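Local coordinates for protein endoglucanase E (Clostridium thermocellum, PDB 2WAO) that hydrolyses beta-1,4-glucans and, through its C-terminal family 2 carbohydrate esterase domain, probably deacetylates plant polysaccharides and also binds cellulose-derived oligosaccharides, at residues Ser142-Thr148 / Tyr305-Trp309; Ile178-Tyr184 / Asn224-Ser229; Val218-Gly222 / Tyr240-Ile244; Gly261-Trp265 / Phe296-Asp300. All blocks are in the same frame, centred on the assembly; numbering follows the deposited sequence.

Contact 1 of 4, residues Ser142-Thr148 / Tyr305-Trp309. With BGC (beta-D-glucopyranose), chain B; BGC (beta-D-glucopyranose), chain C; BGC (beta-D-glucopyranose), chain D; BGC (beta-D-glucopyranose), chain E.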
# COMPACT_ATOMS: atom_id res chain seq x y z
N SER A 142 -19.71 -4.43 7.69
CA SER A 142 -20.76 -3.47 8.03
C SER A 142 -20.29 -2.02 7.83
O SER A 142 -19.31 -1.58 8.47
CB SER A 142 -21.22 -3.67 9.46
OG SER A 142 -22.13 -2.62 9.78
N LYS A 143 -20.99 -1.27 6.98
CA LYS A 143 -20.62 0.13 6.72
C LYS A 143 -20.82 1.05 7.94
O LYS A 143 -20.27 2.15 8.00
CB LYS A 143 -21.38 0.68 5.52
CG LYS A 143 -22.89 0.80 5.73
CD LYS A 143 -23.61 0.98 4.42
CE LYS A 143 -25.11 1.19 4.72
NZ LYS A 143 -25.87 1.01 3.47
N GLU A 144 -21.59 0.58 8.92
CA GLU A 144 -21.88 1.34 10.14
C GLU A 144 -20.73 1.32 11.15
O GLU A 144 -20.65 2.19 12.07
CB GLU A 144 -23.13 0.75 10.83
CG GLU A 144 -24.44 1.39 10.40
CD GLU A 144 -24.94 0.89 9.06
OE1 GLU A 144 -24.69 -0.30 8.73
OE2 GLU A 144 -25.58 1.70 8.33
N GLN A 145 -19.88 0.30 11.02
CA GLN A 145 -18.80 0.09 11.97
C GLN A 145 -17.64 1.04 11.67
O GLN A 145 -17.27 1.24 10.48
CB GLN A 145 -18.34 -1.37 11.92
CG GLN A 145 -17.26 -1.74 12.96
CD GLN A 145 -17.00 -3.23 13.03
OE1 GLN A 145 -15.95 -3.72 12.59
NE2 GLN A 145 -17.95 -3.97 13.57
N SER A 146 -17.07 1.64 12.72
CA SER A 146 -15.92 2.50 12.51
C SER A 146 -14.60 1.70 12.43
O SER A 146 -14.57 0.49 12.64
CB SER A 146 -15.86 3.56 13.58
OG SER A 146 -15.85 2.93 14.82
N PHE A 147 -13.52 2.41 12.12
CA PHE A 147 -12.23 1.80 11.90
C PHE A 147 -11.77 0.95 13.08
O PHE A 147 -11.77 1.42 14.24
CB PHE A 147 -11.19 2.89 11.66
CG PHE A 147 -9.81 2.35 11.39
CD1 PHE A 147 -9.50 1.83 10.12
CD2 PHE A 147 -8.83 2.37 12.37
CE1 PHE A 147 -8.18 1.34 9.84
CE2 PHE A 147 -7.50 1.88 12.11
CZ PHE A 147 -7.20 1.36 10.85
N THR A 148 -11.35 -0.27 12.77
CA THR A 148 -10.57 -1.09 13.73
C THR A 148 -9.31 -1.63 13.03
O THR A 148 -9.36 -2.10 11.89
CB THR A 148 -11.41 -2.24 14.31
OG1 THR A 148 -11.67 -3.22 13.32
CG2 THR A 148 -12.78 -1.74 14.86
N TYR A 305 -19.83 -3.74 1.62
CA TYR A 305 -19.03 -2.60 2.10
C TYR A 305 -18.25 -3.02 3.33
O TYR A 305 -18.71 -3.87 4.09
CB TYR A 305 -19.92 -1.45 2.61
CG TYR A 305 -20.76 -0.78 1.59
CD1 TYR A 305 -20.21 0.14 0.69
CD2 TYR A 305 -22.14 -1.05 1.53
CE1 TYR A 305 -21.06 0.80 -0.27
CE2 TYR A 305 -22.96 -0.44 0.61
CZ TYR A 305 -22.42 0.48 -0.28
OH TYR A 305 -23.28 1.07 -1.19
N GLY A 306 -17.11 -2.36 3.54
CA GLY A 306 -16.36 -2.54 4.78
C GLY A 306 -16.63 -1.39 5.72
O GLY A 306 -17.57 -0.61 5.53
N GLU A 307 -15.74 -1.22 6.71
CA GLU A 307 -15.94 -0.23 7.76
C GLU A 307 -16.03 1.15 7.15
O GLU A 307 -15.33 1.44 6.17
CB GLU A 307 -14.77 -0.30 8.78
CG GLU A 307 -14.81 -1.59 9.59
CD GLU A 307 -13.60 -1.74 10.54
OE1 GLU A 307 -12.60 -1.03 10.32
OE2 GLU A 307 -13.66 -2.57 11.50
N ASP A 308 -16.95 1.96 7.68
CA ASP A 308 -17.12 3.33 7.21
C ASP A 308 -17.33 3.47 5.69
O ASP A 308 -16.89 4.46 5.09
CB ASP A 308 -15.95 4.24 7.70
CG ASP A 308 -16.03 4.50 9.21
OD1 ASP A 308 -17.18 4.61 9.72
OD2 ASP A 308 -14.96 4.58 9.87
N TRP A 309 -18.03 2.48 5.09
CA TRP A 309 -18.28 2.43 3.62
C TRP A 309 -17.03 2.23 2.77
O TRP A 309 -17.10 2.42 1.53
CB TRP A 309 -18.93 3.73 3.14
CG TRP A 309 -20.25 4.09 3.78
CD1 TRP A 309 -20.44 4.55 5.04
CD2 TRP A 309 -21.53 4.06 3.16
NE1 TRP A 309 -21.78 4.78 5.26
CE2 TRP A 309 -22.47 4.49 4.11
CE3 TRP A 309 -21.98 3.67 1.89
CZ2 TRP A 309 -23.83 4.55 3.85
CZ3 TRP A 309 -23.35 3.75 1.61
CH2 TRP A 309 -24.26 4.19 2.59
C2 BGC B . -16.76 8.56 3.00
C3 BGC B . -15.81 8.04 4.08
C4 BGC B . -16.39 8.27 5.47
C5 BGC B . -17.81 7.70 5.57
C6 BGC B . -18.41 8.19 6.88
C1 BGC B . -18.16 7.96 3.20
O2 BGC B . -16.27 8.23 1.70
O3 BGC B . -14.56 8.68 3.96
O4 BGC B . -15.73 7.66 6.45
O5 BGC B . -18.67 8.16 4.51
O6 BGC B . -19.70 7.67 6.86
C2 BGC C . -14.56 8.00 8.56
C3 BGC C . -13.37 8.73 9.18
C4 BGC C . -12.10 8.44 8.38
C5 BGC C . -12.35 8.81 6.90
C6 BGC C . -11.13 8.66 5.97
C1 BGC C . -14.67 8.36 7.08
O2 BGC C . -15.74 8.31 9.30
O3 BGC C . -13.20 8.29 10.54
O4 BGC C . -11.25 9.32 8.91
O5 BGC C . -13.46 8.05 6.42
O6 BGC C . -10.72 7.30 5.98
C2 BGC D . -23.90 5.46 -3.41
C3 BGC D . -23.46 5.42 -1.95
C4 BGC D . -23.58 6.80 -1.31
C5 BGC D . -24.95 7.42 -1.60
C6 BGC D . -25.04 8.82 -1.03
C1 BGC D . -25.24 6.17 -3.55
O1 BGC D . -25.58 6.28 -4.92
O2 BGC D . -24.02 4.14 -3.90
O3 BGC D . -22.12 4.99 -1.88
O4 BGC D . -23.45 6.79 -0.32
O5 BGC D . -25.15 7.46 -3.00
O6 BGC D . -26.06 9.54 -1.69
C2 BGC E . -9.00 9.95 9.55
C3 BGC E . -7.67 9.37 10.06
C4 BGC E . -7.91 8.30 11.12
C5 BGC E . -8.80 7.23 10.52
C6 BGC E . -8.99 6.03 11.47
C1 BGC E . -9.95 8.81 9.20
O2 BGC E . -8.80 10.81 8.43
O3 BGC E . -6.81 10.41 10.50
O4 BGC E . -6.68 7.69 11.45
O5 BGC E . -10.02 7.89 10.27
O6 BGC E . -9.99 6.30 12.41
O HOH W 1 -19.90 4.59 8.90
O HOH W 2 -13.40 5.49 12.35
O HOH W 3 -10.00 -1.48 9.46
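Lys143 sets CG between its backbone N and carbonyl carbon (chi1 66°) and then runs extended, which lays the aliphatic chain along the indole of Trp309, both side chains pointing the same way. Lys143 CD sits 3.6 Å from the centroid of the six-membered ring of Trp309, almost on its normal, in a CH-pi contact over the face. Extended beyond CG (chi2 176°), Glu307 reaches past the carbonyl of Ser146 with its carboxylate to meet Thr148. There OE2 of Glu307 receives the hydroxyl OG1 of Thr148 at 2.8 Å through its syn lone pair, while OE1 of Glu307 takes the backbone N of Thr148 at 2.9 Å from well out of the carboxylate plane. Asn151 is a further donor to OE2, and water 3 links OE1 to Thr148 O.

In SGNH (GDSL-like) esterases the loop before the last helix carries the catalytic histidine. Here the loop holds His310, probably the equivalent residue, whose ND1 is hydrogen-bonded to Glu307 O. The loop is tied to 142-148 by the bond from Asp308 N to Gln145 O, 2.9 Å long but bent (135° at the hydrogen). Asp308 OD2 is bound by Tyr136 OH and, through water 2, by Phe147 N. Beside this water lies the glucan: the carboxylate of Asp308 borders the glucose of chain C, and Phe147 CB approaches O6 of the chain E glucose to 3.7 Å.

Contact 2 of 4, residues Ile178-Tyr184 / Asn224-Ser229. With BGC (beta-D-glucopyranose), chain C; BGC (beta-D-glucopyranose), chain B.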
# COMPACT_ATOMS: atom_id res chain seq x y z
N ILE A 178 -5.94 11.02 3.89
CA ILE A 178 -5.07 12.05 3.33
C ILE A 178 -5.59 12.51 1.95
O ILE A 178 -6.22 11.71 1.22
CB ILE A 178 -3.61 11.51 3.21
CG1 ILE A 178 -2.61 12.67 3.37
CG2 ILE A 178 -3.38 10.66 1.89
CD1 ILE A 178 -1.15 12.19 3.56
N GLY A 179 -5.27 13.74 1.58
CA GLY A 179 -5.66 14.25 0.26
C GLY A 179 -4.54 15.08 -0.33
O GLY A 179 -3.41 15.18 0.23
N LEU A 180 -4.86 15.67 -1.48
CA LEU A 180 -3.96 16.54 -2.16
C LEU A 180 -4.05 17.97 -1.63
O LEU A 180 -3.02 18.69 -1.59
CB LEU A 180 -4.28 16.59 -3.66
CG LEU A 180 -3.71 15.35 -4.32
CD1 LEU A 180 -4.42 14.98 -5.58
CD2 LEU A 180 -2.19 15.56 -4.56
N THR A 181 -5.28 18.41 -1.32
CA THR A 181 -5.46 19.82 -0.80
C THR A 181 -5.99 19.89 0.62
O THR A 181 -5.96 20.98 1.26
CB THR A 181 -6.45 20.66 -1.69
OG1 THR A 181 -7.78 20.18 -1.49
CG2 THR A 181 -6.08 20.55 -3.16
N MET A 182 -6.51 18.76 1.11
CA MET A 182 -7.16 18.67 2.42
C MET A 182 -7.21 17.22 2.84
O MET A 182 -7.18 16.33 1.99
CB MET A 182 -8.59 19.26 2.37
CG MET A 182 -9.49 18.47 1.44
SD MET A 182 -11.12 19.18 1.27
CE MET A 182 -11.74 18.67 2.85
N ASN A 183 -7.31 16.98 4.14
CA ASN A 183 -7.58 15.66 4.67
C ASN A 183 -9.07 15.50 4.92
O ASN A 183 -9.81 16.47 4.84
CB ASN A 183 -6.74 15.46 5.94
CG ASN A 183 -5.26 15.53 5.61
OD1 ASN A 183 -4.82 14.97 4.59
ND2 ASN A 183 -4.54 16.32 6.37
N TYR A 184 -9.51 14.28 5.18
CA TYR A 184 -10.92 13.99 5.45
C TYR A 184 -11.57 15.00 6.42
O TYR A 184 -11.04 15.23 7.50
CB TYR A 184 -11.11 12.57 6.00
CG TYR A 184 -12.59 12.35 6.22
CD1 TYR A 184 -13.45 12.20 5.13
CD2 TYR A 184 -13.14 12.42 7.50
CE1 TYR A 184 -14.83 12.08 5.33
CE2 TYR A 184 -14.52 12.29 7.71
CZ TYR A 184 -15.34 12.11 6.61
OH TYR A 184 -16.68 11.98 6.82
N ASN A 224 -10.66 12.32 -0.43
CA ASN A 224 -10.79 13.19 0.74
C ASN A 224 -10.93 14.64 0.32
O ASN A 224 -11.39 15.46 1.09
CB ASN A 224 -9.63 12.91 1.73
CG ASN A 224 -9.71 11.55 2.28
OD1 ASN A 224 -8.85 10.67 2.00
ND2 ASN A 224 -10.83 11.27 2.91
N ASP A 225 -10.52 14.96 -0.91
CA ASP A 225 -10.70 16.31 -1.47
C ASP A 225 -12.15 16.61 -1.90
O ASP A 225 -12.48 17.77 -2.13
CB ASP A 225 -9.75 16.54 -2.64
CG ASP A 225 -8.27 16.47 -2.18
OD1 ASP A 225 -7.78 17.49 -1.65
OD2 ASP A 225 -7.61 15.41 -2.33
N PHE A 226 -12.98 15.57 -2.05
CA PHE A 226 -14.38 15.75 -2.52
C PHE A 226 -15.43 15.03 -1.70
O PHE A 226 -16.61 15.06 -2.08
CB PHE A 226 -14.51 15.36 -4.04
CG PHE A 226 -13.68 16.20 -4.91
CD1 PHE A 226 -14.16 17.46 -5.36
CD2 PHE A 226 -12.36 15.80 -5.22
CE1 PHE A 226 -13.39 18.31 -6.10
CE2 PHE A 226 -11.55 16.67 -5.99
CZ PHE A 226 -12.07 17.91 -6.43
N SER A 227 -15.07 14.40 -0.58
CA SER A 227 -16.08 13.66 0.16
C SER A 227 -16.87 14.53 1.14
O SER A 227 -17.90 14.13 1.58
CB SER A 227 -15.53 12.40 0.85
OG SER A 227 -14.55 12.76 1.83
N THR A 228 -16.36 15.71 1.51
CA THR A 228 -17.12 16.57 2.42
C THR A 228 -17.33 17.92 1.73
O THR A 228 -18.40 18.14 1.15
CB THR A 228 -16.47 16.66 3.84
OG1 THR A 228 -15.11 17.08 3.70
CG2 THR A 228 -16.55 15.29 4.57
N SER A 229 -16.29 18.74 1.69
CA SER A 229 -16.34 20.08 1.10
C SER A 229 -15.45 20.01 -0.15
O SER A 229 -14.27 19.65 -0.01
CB SER A 229 -15.75 21.04 2.10
OG SER A 229 -15.88 22.36 1.64
C2 BGC C . -14.56 8.00 8.56
C3 BGC C . -13.37 8.73 9.18
C4 BGC C . -12.10 8.44 8.38
C5 BGC C . -12.35 8.81 6.90
C6 BGC C . -11.13 8.66 5.97
C1 BGC C . -14.67 8.36 7.08
O2 BGC C . -15.74 8.31 9.30
O3 BGC C . -13.20 8.29 10.54
O4 BGC C . -11.25 9.32 8.91
O5 BGC C . -13.46 8.05 6.42
O6 BGC C . -10.72 7.30 5.98
C2 BGC B . -16.76 8.56 3.00
C3 BGC B . -15.81 8.04 4.08
C4 BGC B . -16.39 8.27 5.47
C5 BGC B . -17.81 7.70 5.57
C6 BGC B . -18.41 8.19 6.88
C1 BGC B . -18.16 7.96 3.20
O2 BGC B . -16.27 8.23 1.70
O3 BGC B . -14.56 8.68 3.96
O4 BGC B . -15.73 7.66 6.45
O5 BGC B . -18.67 8.16 4.51
O6 BGC B . -19.70 7.67 6.86
O HOH W 4 -7.84 11.36 -1.07
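Asp225 grips the backbone of 180-182 with both carboxylate oxygens. Its OD2 accepts Leu180 N at 2.9 Å through the syn lone pair, in a nearly straight bond (168° at the hydrogen). OD1 of Asp225 takes two donors from Thr181, the backbone N on its syn side at 2.7 Å and the hydroxyl OG1 on its anti side, also at 2.7 Å; Met182 N adds a weak bond. Donors on both oxygens fix the rotation of the buried carboxylate and would probably favour its charged form. Water 4 bridges Ile178 O and Asn224 N.

Outside these bonds, SD of Met182 lies 3.4 Å from Ser229 O, and the bend at chi3 carries CE toward Thr228 OG1 and Asn224 O. With CG opposite its backbone N (chi1 -179°), the Tyr184 side chain crosses Asn224 at about a right angle; ring and amide planes are nearly perpendicular. Ser227 OG lies at the ring edge, 3.5 Å from Tyr184 CD1, and one ring face receives the glucose of chain C, its C5 being 3.6 Å from Tyr184 CG. The Gly222-Thr223-Asn224-Asp225 sequence matches the GxND block of SGNH hydrolases, in which the asparagine, as probably does Asn224 here, contributes to the oxyanion hole.

Contact 3 of 4, residues Val218-Gly222 / Tyr240-Ile244; sequences VINLG and YKNLI
Strand 218-220 and helix 240-244 run nearly antiparallel, their short axes 11.4 Å apart at 158°, a spacing bridged by side chains from both. Ile219 and Leu243 reach for each other tip to tip, with CG2 of Ile219 3.9 Å from CD2 of Leu243. The same CD2 of Leu243 is pressed against CD1 of Leu221 at 3.4 Å, tighter than normal van der Waals contact, where the two leucines meet at about a right angle. The one methyl CD2 of Leu243 therefore meets both Ile219 and Leu221, whose side chains point at the helix.

Strand 216-220 is the middle strand of the five-stranded parallel sheet, and helix 233-250 packs on one side of it in the beta-alpha-beta crossover leading to strand 255-260. Tyr240 holds CG anti to its backbone N (chi1 -152°) and sends its ring back to the strand, sliding past Ile219 in the opposite direction. CZ of Tyr240 comes to 3.8 Å from CG2 of Ile219. Its hydroxyl OH is 2.7 Å from water 5, which lies at the ring edge and accepts Leu221 N at 2.8 Å; the water thereby joins the phenol to the backbone at Leu221. Farther along the helix, Ile244 CG1 packs on Ile219 CD1 at 4.2 Å, and helix 266-285 flanks Tyr240 and Ile244.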
# COMPACT_ATOMS: atom_id res chain seq x y z
N VAL A 218 0.98 4.06 -9.42
CA VAL A 218 -0.47 4.17 -9.40
C VAL A 218 -0.83 5.19 -8.33
O VAL A 218 -0.43 5.06 -7.16
CB VAL A 218 -1.12 2.77 -9.11
CG1 VAL A 218 -2.66 2.86 -9.04
CG2 VAL A 218 -0.72 1.73 -10.19
N ILE A 219 -1.63 6.18 -8.72
CA ILE A 219 -2.02 7.22 -7.78
C ILE A 219 -3.52 7.09 -7.59
O ILE A 219 -4.27 7.10 -8.55
CB ILE A 219 -1.63 8.62 -8.32
CG1 ILE A 219 -0.11 8.71 -8.61
CG2 ILE A 219 -2.08 9.71 -7.31
CD1 ILE A 219 0.35 10.02 -9.33
N ASN A 220 -3.98 7.01 -6.35
CA ASN A 220 -5.43 7.01 -6.11
C ASN A 220 -5.72 7.98 -5.00
O ASN A 220 -5.65 7.63 -3.85
CB ASN A 220 -6.00 5.59 -5.82
CG ASN A 220 -7.55 5.59 -5.80
OD1 ASN A 220 -8.19 6.62 -5.46
ND2 ASN A 220 -8.16 4.45 -6.17
N LEU A 221 -5.94 9.23 -5.39
CA LEU A 221 -6.09 10.31 -4.44
C LEU A 221 -7.24 11.19 -4.91
O LEU A 221 -7.50 11.29 -6.11
CB LEU A 221 -4.82 11.16 -4.38
CG LEU A 221 -3.59 10.49 -3.75
CD1 LEU A 221 -2.39 11.44 -4.10
CD2 LEU A 221 -3.83 10.34 -2.24
N GLY A 222 -7.87 11.87 -3.96
CA GLY A 222 -8.85 12.89 -4.27
C GLY A 222 -10.15 12.56 -3.59
O GLY A 222 -11.01 13.43 -3.47
N TYR A 240 -2.32 18.15 -7.91
CA TYR A 240 -2.19 16.87 -8.57
C TYR A 240 -1.01 16.91 -9.55
O TYR A 240 -0.17 16.02 -9.54
CB TYR A 240 -3.52 16.46 -9.26
CG TYR A 240 -3.70 14.94 -9.38
CD1 TYR A 240 -4.83 14.31 -8.86
CD2 TYR A 240 -2.75 14.14 -10.03
CE1 TYR A 240 -5.01 12.94 -8.94
CE2 TYR A 240 -2.92 12.73 -10.10
CZ TYR A 240 -4.04 12.15 -9.55
OH TYR A 240 -4.21 10.78 -9.65
N LYS A 241 -0.93 17.97 -10.36
CA LYS A 241 0.21 18.19 -11.25
C LYS A 241 1.55 18.23 -10.49
O LYS A 241 2.51 17.64 -10.97
CB LYS A 241 0.02 19.46 -12.10
CG LYS A 241 -1.10 19.29 -13.11
CD LYS A 241 -1.34 20.56 -13.89
CE LYS A 241 -2.31 20.32 -15.07
NZ LYS A 241 -2.56 21.57 -15.89
N ASN A 242 1.60 18.88 -9.34
CA ASN A 242 2.81 18.93 -8.51
C ASN A 242 3.28 17.52 -8.16
O ASN A 242 4.48 17.21 -8.22
CB ASN A 242 2.49 19.65 -7.19
CG ASN A 242 2.50 21.16 -7.32
OD1 ASN A 242 3.05 21.73 -8.27
ND2 ASN A 242 1.90 21.82 -6.34
N LEU A 243 2.31 16.68 -7.77
CA LEU A 243 2.59 15.30 -7.37
C LEU A 243 3.16 14.50 -8.57
O LEU A 243 4.20 13.87 -8.43
CB LEU A 243 1.34 14.60 -6.76
CG LEU A 243 1.57 13.11 -6.46
CD1 LEU A 243 2.77 12.91 -5.47
CD2 LEU A 243 0.26 12.48 -6.00
N ILE A 244 2.52 14.62 -9.73
CA ILE A 244 2.99 13.92 -10.93
C ILE A 244 4.41 14.38 -11.30
O ILE A 244 5.26 13.55 -11.65
CB ILE A 244 2.01 14.13 -12.10
CG1 ILE A 244 0.67 13.42 -11.83
CG2 ILE A 244 2.62 13.55 -13.43
CD1 ILE A 244 -0.45 13.74 -12.87
O HOH W 5 -6.21 9.92 -8.12

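Contact 4 of 4, residues Gly261-Trp265 / Phe296-Asp300; sequences GPMLW and FPQQD. With BGC (beta-D-glucopyranose), chain D; BGC (beta-D-glucopyranose), chain F.
Two loops that line the part of the glycan pocket around the chain D and chain F glucoses meet here, each following a strand of the parallel sheet and each supplying two pocket residues: Met263 and Trp265 from one, Gln298 and Gln299 from the other. Their backbones are joined by Gln299 N, which gives its hydrogen to a lone pair of Pro262 O in the carbonyl plane, 3.0 Å away and nearly straight (169°). Gly261, at a positive phi that favours glycine, precedes a cis peptide bond to Pro262. Its CA makes a CA-H...O contact of 3.5 Å with Phe296 O, while Gly261 O lies at the edge of the Phe296 ring and accepts from Asn220. The ring of Pro262 rests on the backbone of the second loop, its CB 3.5 Å from Pro297 O.

Toward the sugars, the chain of Gln298 extends from a CG anti to its backbone N (chi1 -177°), passing Leu264 O and bringing NE2 to 3.3 Å from Trp265 CB. The indole of Trp265 then leads away from Gln298 and offers a face to the hydroxymethyl of the chain D glucose, whose C6 lies over its centre. Met263 and Gln299 run side by side. Gln299 NE2 donates to O6 of the chain F glucose at 3.2 Å and also to Trp309 O, an arrangement that fixes the amide; the same O6 gives its proton to Met263 O at 2.8 Å. An indole face against the sugars, with nearby amide and carbonyl groups bonding a sugar hydroxyl, is common in carbohydrate-binding sites.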
# COMPACT_ATOMS: atom_id res chain seq x y z
N GLY A 261 -12.00 6.52 -7.98
CA GLY A 261 -13.06 5.58 -7.58
C GLY A 261 -12.45 4.63 -6.57
O GLY A 261 -11.23 4.58 -6.42
N PRO A 262 -13.29 3.79 -5.92
CA PRO A 262 -14.73 3.66 -6.15
C PRO A 262 -15.65 4.29 -5.04
O PRO A 262 -16.84 3.98 -5.01
CB PRO A 262 -14.88 2.14 -6.07
CG PRO A 262 -13.98 1.83 -4.88
CD PRO A 262 -12.79 2.75 -5.00
N MET A 263 -15.10 5.12 -4.15
CA MET A 263 -15.87 5.68 -3.03
C MET A 263 -16.60 7.00 -3.30
O MET A 263 -17.60 7.27 -2.65
CB MET A 263 -15.00 5.82 -1.78
CG MET A 263 -14.55 4.47 -1.24
SD MET A 263 -13.64 4.72 0.29
CE MET A 263 -14.96 5.28 1.40
N LEU A 264 -16.13 7.82 -4.23
CA LEU A 264 -16.80 9.07 -4.54
C LEU A 264 -18.16 8.82 -5.21
O LEU A 264 -18.37 7.77 -5.87
CB LEU A 264 -15.91 9.96 -5.43
CG LEU A 264 -14.75 10.58 -4.63
CD1 LEU A 264 -13.93 11.42 -5.58
CD2 LEU A 264 -15.33 11.47 -3.46
N TRP A 265 -19.08 9.76 -5.01
CA TRP A 265 -20.45 9.62 -5.57
C TRP A 265 -20.92 11.04 -5.95
O TRP A 265 -20.33 12.07 -5.54
CB TRP A 265 -21.42 9.00 -4.53
CG TRP A 265 -21.59 9.90 -3.34
CD1 TRP A 265 -20.72 10.05 -2.28
CD2 TRP A 265 -22.65 10.84 -3.14
NE1 TRP A 265 -21.21 11.02 -1.41
CE2 TRP A 265 -22.39 11.51 -1.91
CE3 TRP A 265 -23.82 11.16 -3.86
CZ2 TRP A 265 -23.24 12.50 -1.39
CZ3 TRP A 265 -24.69 12.15 -3.34
CH2 TRP A 265 -24.38 12.80 -2.11
N PHE A 296 -12.31 3.40 -11.49
CA PHE A 296 -12.98 2.25 -10.88
C PHE A 296 -14.43 2.65 -10.68
O PHE A 296 -14.72 3.63 -9.99
CB PHE A 296 -12.33 1.89 -9.55
CG PHE A 296 -10.83 1.67 -9.64
CD1 PHE A 296 -10.33 0.52 -10.25
CD2 PHE A 296 -9.95 2.58 -9.05
CE1 PHE A 296 -8.95 0.28 -10.29
CE2 PHE A 296 -8.58 2.36 -9.09
CZ PHE A 296 -8.07 1.21 -9.70
N PRO A 297 -15.34 1.91 -11.33
CA PRO A 297 -16.76 2.27 -11.22
C PRO A 297 -17.18 2.33 -9.76
O PRO A 297 -16.73 1.52 -8.92
CB PRO A 297 -17.47 1.09 -11.92
CG PRO A 297 -16.48 0.70 -12.95
CD PRO A 297 -15.16 0.75 -12.21
N GLN A 298 -18.00 3.33 -9.46
CA GLN A 298 -18.47 3.55 -8.10
C GLN A 298 -19.07 2.27 -7.50
O GLN A 298 -19.84 1.56 -8.16
CB GLN A 298 -19.54 4.62 -8.17
CG GLN A 298 -20.07 5.00 -6.84
CD GLN A 298 -21.33 5.85 -6.94
OE1 GLN A 298 -21.69 6.38 -8.01
NE2 GLN A 298 -21.99 5.98 -5.83
N GLN A 299 -18.72 1.97 -6.26
CA GLN A 299 -19.31 0.82 -5.56
C GLN A 299 -20.82 1.13 -5.37
O GLN A 299 -21.19 2.25 -5.04
CB GLN A 299 -18.59 0.53 -4.22
CG GLN A 299 -18.63 1.67 -3.25
CD GLN A 299 -17.75 1.52 -1.98
OE1 GLN A 299 -17.03 0.52 -1.78
NE2 GLN A 299 -17.82 2.56 -1.13
N ASP A 300 -21.66 0.15 -5.68
CA ASP A 300 -23.09 0.36 -5.59
C ASP A 300 -23.78 -0.48 -4.51
O ASP A 300 -25.01 -0.45 -4.41
CB ASP A 300 -23.74 0.15 -6.96
CG ASP A 300 -23.53 -1.25 -7.51
OD1 ASP A 300 -23.05 -2.16 -6.77
OD2 ASP A 300 -23.84 -1.45 -8.69
C2 BGC D . -23.90 5.46 -3.41
C3 BGC D . -23.46 5.42 -1.95
C4 BGC D . -23.58 6.80 -1.31
C5 BGC D . -24.95 7.42 -1.60
C6 BGC D . -25.04 8.82 -1.03
C1 BGC D . -25.24 6.17 -3.55
O1 BGC D . -25.58 6.28 -4.92
O2 BGC D . -24.02 4.14 -3.90
O3 BGC D . -22.12 4.99 -1.88
O4 BGC D . -23.45 6.79 -0.32
O5 BGC D . -25.15 7.46 -3.00
O6 BGC D . -26.06 9.54 -1.69
C2 BGC F . -22.54 7.80 1.68
C3 BGC F . -21.30 8.55 2.17
C4 BGC F . -20.01 7.81 1.78
C5 BGC F . -20.01 7.25 0.35
C6 BGC F . -18.86 6.29 0.11
C1 BGC F . -22.32 7.45 0.21
O2 BGC F . -23.63 8.66 1.77
O3 BGC F . -21.42 8.68 3.57
O4 BGC F . -19.05 8.59 2.30
O5 BGC F . -21.23 6.58 0.10
O6 BGC F . -19.02 5.49 -1.07

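In the fold
All four contacts belong to the SGNH-type esterase domain, built on the parallel sheet 168-174, 123-129, 216-220, 255-260, 291-295. Along the chain, contact 1 spans the other three; contacts 2 and 3 interleave their segments, and contact 4 follows both. Contacts 1, 2 and 4 are formed mainly by loops beyond the strands, with centres 16 to 19 Å apart, and together line the glucan: contacts 1 and 2 share the glucoses of chains B and C, contacts 1 and 4 that of chain D. Contact 3 lies deeper, about 13 Å from contact 2 between centres, where Leu180 packs on Tyr240 and Leu221, so the pocket loops rest on the sheet-helix core.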